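Local coordinates for protein putative succinylglutamate desuccinylase / aspartoacylase (Shewanella amazonensis, PDB 3FMC) that probably acts as a zinc-dependent hydrolase of the succinylglutamate desuccinylase/aspartoacylase family, cleaving ester-type bonds, at residues 35-40 against 156-161; 209-214 against 238-243. All blocks are in the same frame, centred on the assembly; numbering follows the deposited sequence.

How the contacts relate
Both contacts pack a helix against a strand of the catalytic domain, and their centres lie about 10 Å apart. Contact 1 sets helix 150-163 on strand 36-40; contact 2 sets the start of helix 210-227 on strand 237-243. They follow one another along the chain, the first closing before the second opens. The two strands flank strand 167-174, each pairing with it in parallel. Met210 joins the contacts: its CE lies 3.4 Å from Gln39 OE1, and Ala213 meets Gln159 close by. The two helices thus touch each other over the same sheet, and the contacts form a continuous, largely buried interface close to what is probably the family's zinc site, vacant in this model.

Contact 1. Residues 35-40 against 156-161; sequences SVYIQA and VTLQSM
Tyr37 reaches from strand 36-40 to helix 150-163 and ends between Leu158 and Met161. With CG anti to the backbone N (chi1 173°), its ring extends to the helix, and the hydroxyl arrives beside two methyl groups: Tyr37 OH is 3.4 Å from Leu158 CD2 and 3.5 Å from Met161 CE. Met161, modelled as selenomethionine, bends at its last torsion, which brings CE back to the hydroxyl while its CB packs 3.6 Å from Tyr37 CE1. The main chain of the same residue covers one ring face, its C atom lying toward the rim.

Gln39, two residues on and facing the same way, closes the tight part. Tyr37 OH donates to Gln39 OE1 over 2.8 Å, a bond in the carbonyl plane with a C=O...donor angle of 146°. The amide NE2 binds Asp170 and Tyr104, and that fixes which way the amide is turned. Gln39 OE1 also lies 3.5 Å from Leu158 CD2, so a buried polar pair is walled in by leucine and methionine carbons.

The axes lie 10.0 Å apart, the usual helix-on-sheet distance. Tyr37, Gln39 and Leu158 are buried, whereas Met161 is partly exposed. Thr157 and Ser160, also partly exposed, do not touch the strand and instead meet helix 123-142.

A helix lying nearly antiparallel (154°) to an inner strand, then leading into that strand's parallel neighbour, 167-174, is the layered alpha/beta build of zinc carboxypeptidase-like catalytic domains.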
loop_
_atom_site.group_PDB
_atom_site.type_symbol
_atom_site.label_atom_id
_atom_site.label_comp_id
_atom_site.label_asym_id
_atom_site.label_seq_id
_atom_site.Cartn_x
_atom_site.Cartn_y
_atom_site.Cartn_z
ATOM N N SER C 35 18.105 -6.903 -36.395
ATOM C CA SER C 35 17.165 -5.957 -35.776
ATOM C C SER C 35 17.240 -6.097 -34.257
ATOM O O SER C 35 17.471 -7.182 -33.700
ATOM C CB SER C 35 15.734 -6.161 -36.250
ATOM O OG SER C 35 15.288 -7.477 -35.998
ATOM N N VAL C 36 16.997 -4.991 -33.586
ATOM C CA VAL C 36 17.142 -4.935 -32.125
ATOM C C VAL C 36 15.891 -4.296 -31.515
ATOM O O VAL C 36 15.360 -3.279 -32.019
ATOM C CB VAL C 36 18.351 -4.088 -31.722
ATOM C CG1 VAL C 36 18.619 -4.156 -30.208
ATOM C CG2 VAL C 36 19.626 -4.539 -32.543
ATOM N N TYR C 37 15.461 -4.898 -30.427
ATOM C CA TYR C 37 14.351 -4.401 -29.616
ATOM C C TYR C 37 14.861 -4.188 -28.184
ATOM O O TYR C 37 15.422 -5.102 -27.597
ATOM C CB TYR C 37 13.192 -5.362 -29.630
ATOM C CG TYR C 37 12.074 -4.974 -28.681
ATOM C CD1 TYR C 37 11.032 -4.136 -29.082
ATOM C CD2 TYR C 37 12.065 -5.450 -27.375
ATOM C CE1 TYR C 37 9.991 -3.791 -28.161
ATOM C CE2 TYR C 37 11.043 -5.120 -26.482
ATOM C CZ TYR C 37 10.003 -4.276 -26.897
ATOM O OH TYR C 37 8.984 -3.919 -26.038
ATOM N N ILE C 38 14.692 -2.967 -27.674
ATOM C CA ILE C 38 15.185 -2.570 -26.330
ATOM C C ILE C 38 14.007 -1.982 -25.557
ATOM O O ILE C 38 13.282 -1.141 -26.093
ATOM C CB ILE C 38 16.307 -1.516 -26.417
ATOM C CG1 ILE C 38 17.384 -1.987 -27.412
ATOM C CG2 ILE C 38 16.882 -1.192 -25.024
ATOM C CD1 ILE C 38 18.595 -1.021 -27.569
ATOM N N GLN C 39 13.821 -2.439 -24.323
ATOM C CA GLN C 39 12.779 -1.879 -23.444
ATOM C C GLN C 39 13.333 -1.604 -22.054
ATOM O O GLN C 39 14.326 -2.179 -21.648
ATOM C CB GLN C 39 11.529 -2.765 -23.360
ATOM C CG GLN C 39 11.741 -4.122 -22.712
ATOM C CD GLN C 39 10.521 -4.965 -22.672
ATOM O OE1 GLN C 39 9.643 -4.843 -23.512
ATOM N NE2 GLN C 39 10.441 -5.825 -21.666
ATOM N N ALA C 40 12.645 -0.725 -21.327
ATOM C CA ALA C 40 13.033 -0.333 -19.982
ATOM C C ALA C 40 11.791 -0.098 -19.136
ATOM O O ALA C 40 10.742 0.319 -19.665
ATOM C CB ALA C 40 13.825 0.995 -20.000
ATOM N N VAL C 156 2.279 -9.509 -23.075
ATOM C CA VAL C 156 2.065 -10.122 -24.377
ATOM C C VAL C 156 2.202 -9.065 -25.498
ATOM O O VAL C 156 2.747 -9.368 -26.557
ATOM C CB VAL C 156 0.738 -10.956 -24.437
ATOM C CG1 VAL C 156 0.494 -11.454 -25.838
ATOM C CG2 VAL C 156 0.777 -12.118 -23.444
ATOM N N THR C 157 1.804 -7.816 -25.230
ATOM C CA THR C 157 1.959 -6.714 -26.206
ATOM C C THR C 157 3.455 -6.411 -26.420
ATOM O O THR C 157 3.923 -6.299 -27.579
ATOM C CB THR C 157 1.159 -5.454 -25.789
ATOM O OG1 THR C 157 -0.232 -5.828 -25.641
ATOM C CG2 THR C 157 1.351 -4.293 -26.763
ATOM N N LEU C 158 4.214 -6.322 -25.317
ATOM C CA LEU C 158 5.678 -6.143 -25.402
ATOM C C LEU C 158 6.338 -7.300 -26.124
ATOM O O LEU C 158 7.189 -7.100 -26.989
ATOM C CB LEU C 158 6.273 -6.036 -23.992
ATOM C CG LEU C 158 5.844 -4.794 -23.180
ATOM C CD1 LEU C 158 6.296 -4.859 -21.725
ATOM C CD2 LEU C 158 6.357 -3.552 -23.837
ATOM N N GLN C 159 5.891 -8.507 -25.793
ATOM C CA GLN C 159 6.443 -9.748 -26.317
ATOM C C GLN C 159 6.287 -9.857 -27.804
ATOM O O GLN C 159 7.199 -10.293 -28.501
ATOM C CB GLN C 159 5.822 -10.932 -25.597
ATOM C CG GLN C 159 6.510 -12.288 -25.898
ATOM C CD GLN C 159 5.984 -13.392 -25.057
ATOM O OE1 GLN C 159 5.530 -13.163 -23.921
ATOM N NE2 GLN C 159 6.075 -14.635 -25.564
ATOM N N SER C 160 5.110 -9.503 -28.304
ATOM C CA SER C 160 4.855 -9.573 -29.733
ATOM C C SER C 160 5.830 -8.660 -30.474
ATOM O O SER C 160 6.318 -9.028 -31.559
ATOM C CB SER C 160 3.411 -9.196 -30.054
ATOM O OG SER C 160 3.256 -9.127 -31.456
HETATM N N MSE C 161 6.124 -7.483 -29.912
HETATM C CA MSE C 161 7.127 -6.589 -30.518
HETATM C C MSE C 161 8.530 -7.218 -30.455
HETATM O O MSE C 161 9.272 -7.204 -31.457
HETATM C CB MSE C 161 7.141 -5.214 -29.862
HETATM C CG MSE C 161 5.865 -4.365 -30.185
HETATM SE SE MSE C 161 6.109 -2.576 -29.607
HETATM C CE MSE C 161 5.984 -2.912 -27.589
#

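Contact 2. Residues 209-214 against 238-243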
loop_
_atom_site.group_PDB
_atom_site.type_symbol
_atom_site.label_atom_id
_atom_site.label_comp_id
_atom_site.label_asym_id
_atom_site.label_seq_id
_atom_site.Cartn_x
_atom_site.Cartn_y
_atom_site.Cartn_z
ATOM N N ALA C 209 9.567 -14.479 -17.435
ATOM C CA ALA C 209 10.242 -13.231 -17.785
ATOM C C ALA C 209 10.404 -12.993 -19.288
ATOM O O ALA C 209 10.327 -13.902 -20.078
ATOM C CB ALA C 209 11.644 -13.156 -17.083
HETATM N N MSE C 210 10.655 -11.741 -19.659
HETATM C CA MSE C 210 10.783 -11.377 -21.089
HETATM C C MSE C 210 11.899 -12.118 -21.813
HETATM O O MSE C 210 11.688 -12.594 -22.930
HETATM C CB MSE C 210 11.066 -9.885 -21.224
HETATM C CG MSE C 210 11.513 -9.463 -22.670
HETATM SE SE MSE C 210 10.281 -9.909 -24.075
HETATM C CE MSE C 210 9.527 -8.126 -24.219
ATOM N N ASP C 211 13.102 -12.136 -21.243
ATOM C CA ASP C 211 14.243 -12.792 -21.922
ATOM C C ASP C 211 13.938 -14.225 -22.247
ATOM O O ASP C 211 14.046 -14.644 -23.390
ATOM C CB ASP C 211 15.584 -12.604 -21.195
ATOM C CG ASP C 211 15.614 -13.076 -19.727
ATOM O OD1 ASP C 211 14.616 -13.589 -19.160
ATOM O OD2 ASP C 211 16.700 -12.856 -19.118
ATOM N N GLU C 212 13.472 -14.966 -21.260
ATOM C CA GLU C 212 13.056 -16.358 -21.480
ATOM C C GLU C 212 11.956 -16.480 -22.521
ATOM O O GLU C 212 11.983 -17.333 -23.399
ATOM C CB GLU C 212 12.561 -16.928 -20.166
ATOM C CG GLU C 212 13.614 -16.933 -19.061
ATOM C CD GLU C 212 12.995 -16.870 -17.662
ATOM O OE1 GLU C 212 11.744 -16.766 -17.520
ATOM O OE2 GLU C 212 13.780 -16.870 -16.712
ATOM N N ALA C 213 10.962 -15.608 -22.430
ATOM C CA ALA C 213 9.850 -15.648 -23.365
ATOM C C ALA C 213 10.373 -15.457 -24.786
ATOM O O ALA C 213 9.860 -16.045 -25.720
ATOM C CB ALA C 213 8.835 -14.555 -23.002
ATOM N N ALA C 214 11.381 -14.599 -24.922
ATOM C CA ALA C 214 11.994 -14.320 -26.213
ATOM C C ALA C 214 12.881 -15.470 -26.711
ATOM O O ALA C 214 12.851 -15.785 -27.903
ATOM C CB ALA C 214 12.793 -13.060 -26.182
ATOM N N ALA C 238 18.713 -12.691 -26.395
ATOM C CA ALA C 238 17.834 -12.023 -25.411
ATOM C C ALA C 238 18.591 -11.985 -24.104
ATOM O O ALA C 238 18.905 -13.035 -23.497
ATOM C CB ALA C 238 16.502 -12.730 -25.262
ATOM N N LEU C 239 18.911 -10.762 -23.713
ATOM C CA LEU C 239 19.739 -10.484 -22.531
ATOM C C LEU C 239 19.005 -9.501 -21.625
ATOM O O LEU C 239 18.278 -8.623 -22.113
ATOM C CB LEU C 239 21.032 -9.834 -23.021
ATOM C CG LEU C 239 21.773 -10.736 -24.029
ATOM C CD1 LEU C 239 22.298 -9.923 -25.143
ATOM C CD2 LEU C 239 22.841 -11.520 -23.311
ATOM N N THR C 240 19.232 -9.614 -20.308
ATOM C CA THR C 240 18.613 -8.707 -19.346
ATOM C C THR C 240 19.724 -8.009 -18.605
ATOM O O THR C 240 20.536 -8.646 -17.972
ATOM C CB THR C 240 17.666 -9.488 -18.394
ATOM O OG1 THR C 240 16.704 -10.209 -19.180
ATOM C CG2 THR C 240 16.972 -8.577 -17.404
ATOM N N LEU C 241 19.750 -6.697 -18.713
ATOM C CA LEU C 241 20.747 -5.883 -18.082
ATOM C C LEU C 241 20.161 -5.265 -16.819
ATOM O O LEU C 241 19.140 -4.615 -16.884
ATOM C CB LEU C 241 21.220 -4.797 -19.063
ATOM C CG LEU C 241 22.059 -5.208 -20.328
ATOM C CD1 LEU C 241 21.405 -6.098 -21.316
ATOM C CD2 LEU C 241 22.622 -3.880 -20.972
ATOM N N GLU C 242 20.813 -5.513 -15.670
ATOM C CA GLU C 242 20.386 -5.025 -14.349
ATOM C C GLU C 242 21.380 -3.935 -14.014
ATOM O O GLU C 242 22.475 -4.188 -13.472
ATOM C CB GLU C 242 20.436 -6.164 -13.316
ATOM C CG GLU C 242 19.650 -7.436 -13.649
ATOM C CD GLU C 242 18.146 -7.345 -13.319
ATOM O OE1 GLU C 242 17.783 -6.635 -12.372
ATOM O OE2 GLU C 242 17.364 -8.013 -14.014
ATOM N N LEU C 243 21.011 -2.714 -14.361
ATOM C CA LEU C 243 21.904 -1.552 -14.309
ATOM C C LEU C 243 21.942 -0.724 -13.037
ATOM O O LEU C 243 21.612 0.451 -13.020
ATOM C CB LEU C 243 21.603 -0.689 -15.545
ATOM C CG LEU C 243 21.849 -1.464 -16.879
ATOM C CD1 LEU C 243 21.503 -0.644 -18.084
ATOM C CD2 LEU C 243 23.339 -1.972 -16.995
HETATM O O HOH W 1 14.003 -10.065 -18.954
HETATM O O HOH W 2 18.951 -13.712 -20.747
#
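The first turn of helix 210-227 lies against strand 237-243 in the alpha/beta catalytic domain, with Asp211 and Thr240 making the polar link beside the probable metal site. The helix and strand segments run almost exactly antiparallel, at 175°, and their axes come within 7.4 Å.

Thr240 OG1 donates to Asp211 OD2 over a short 2.6 Å. The hydroxyl comes in from above the carboxylate, 65° out of its plane, and the two side chains cross at about a right angle. Asp211 holds CG between its backbone N and carbonyl carbon (chi1 56°), which lets the carboxylate serve two ways: OD2 faces the strand while OD1 accepts the backbone N of Glu212, 2.8 Å away, in a bent bond. One water takes the N-H of Asp211 and donates to Thr240 OG1, 2.7 Å from it. Another sits between Asp211 OD2 and Ala238 O. Ala238 CB packs on Ala214 CB at 3.8 Å and lies against the carbonyl oxygen Asp211 O at 3.6 Å.

Glu212 secures the helix start: its OE1 accepts the N-H of Ala209, the N-cap residue, as in one half of a capping box, and also that of Gly207.

With an alanine in place of Asp211, the Thr240 hydroxyl would probably lose its acceptor and be freer to turn, and the Glu212 N-H its side-chain partner.

Thr240 also touches His172, which with His43 and Glu46 faces a vacant point consistent with the family's zinc site. A carboxylate at the amino end of a helix probably gains from the helix dipole, and by holding the Thr240 hydroxyl it would place that side chain against His172, consistent with a second-shell position if the metal binds there.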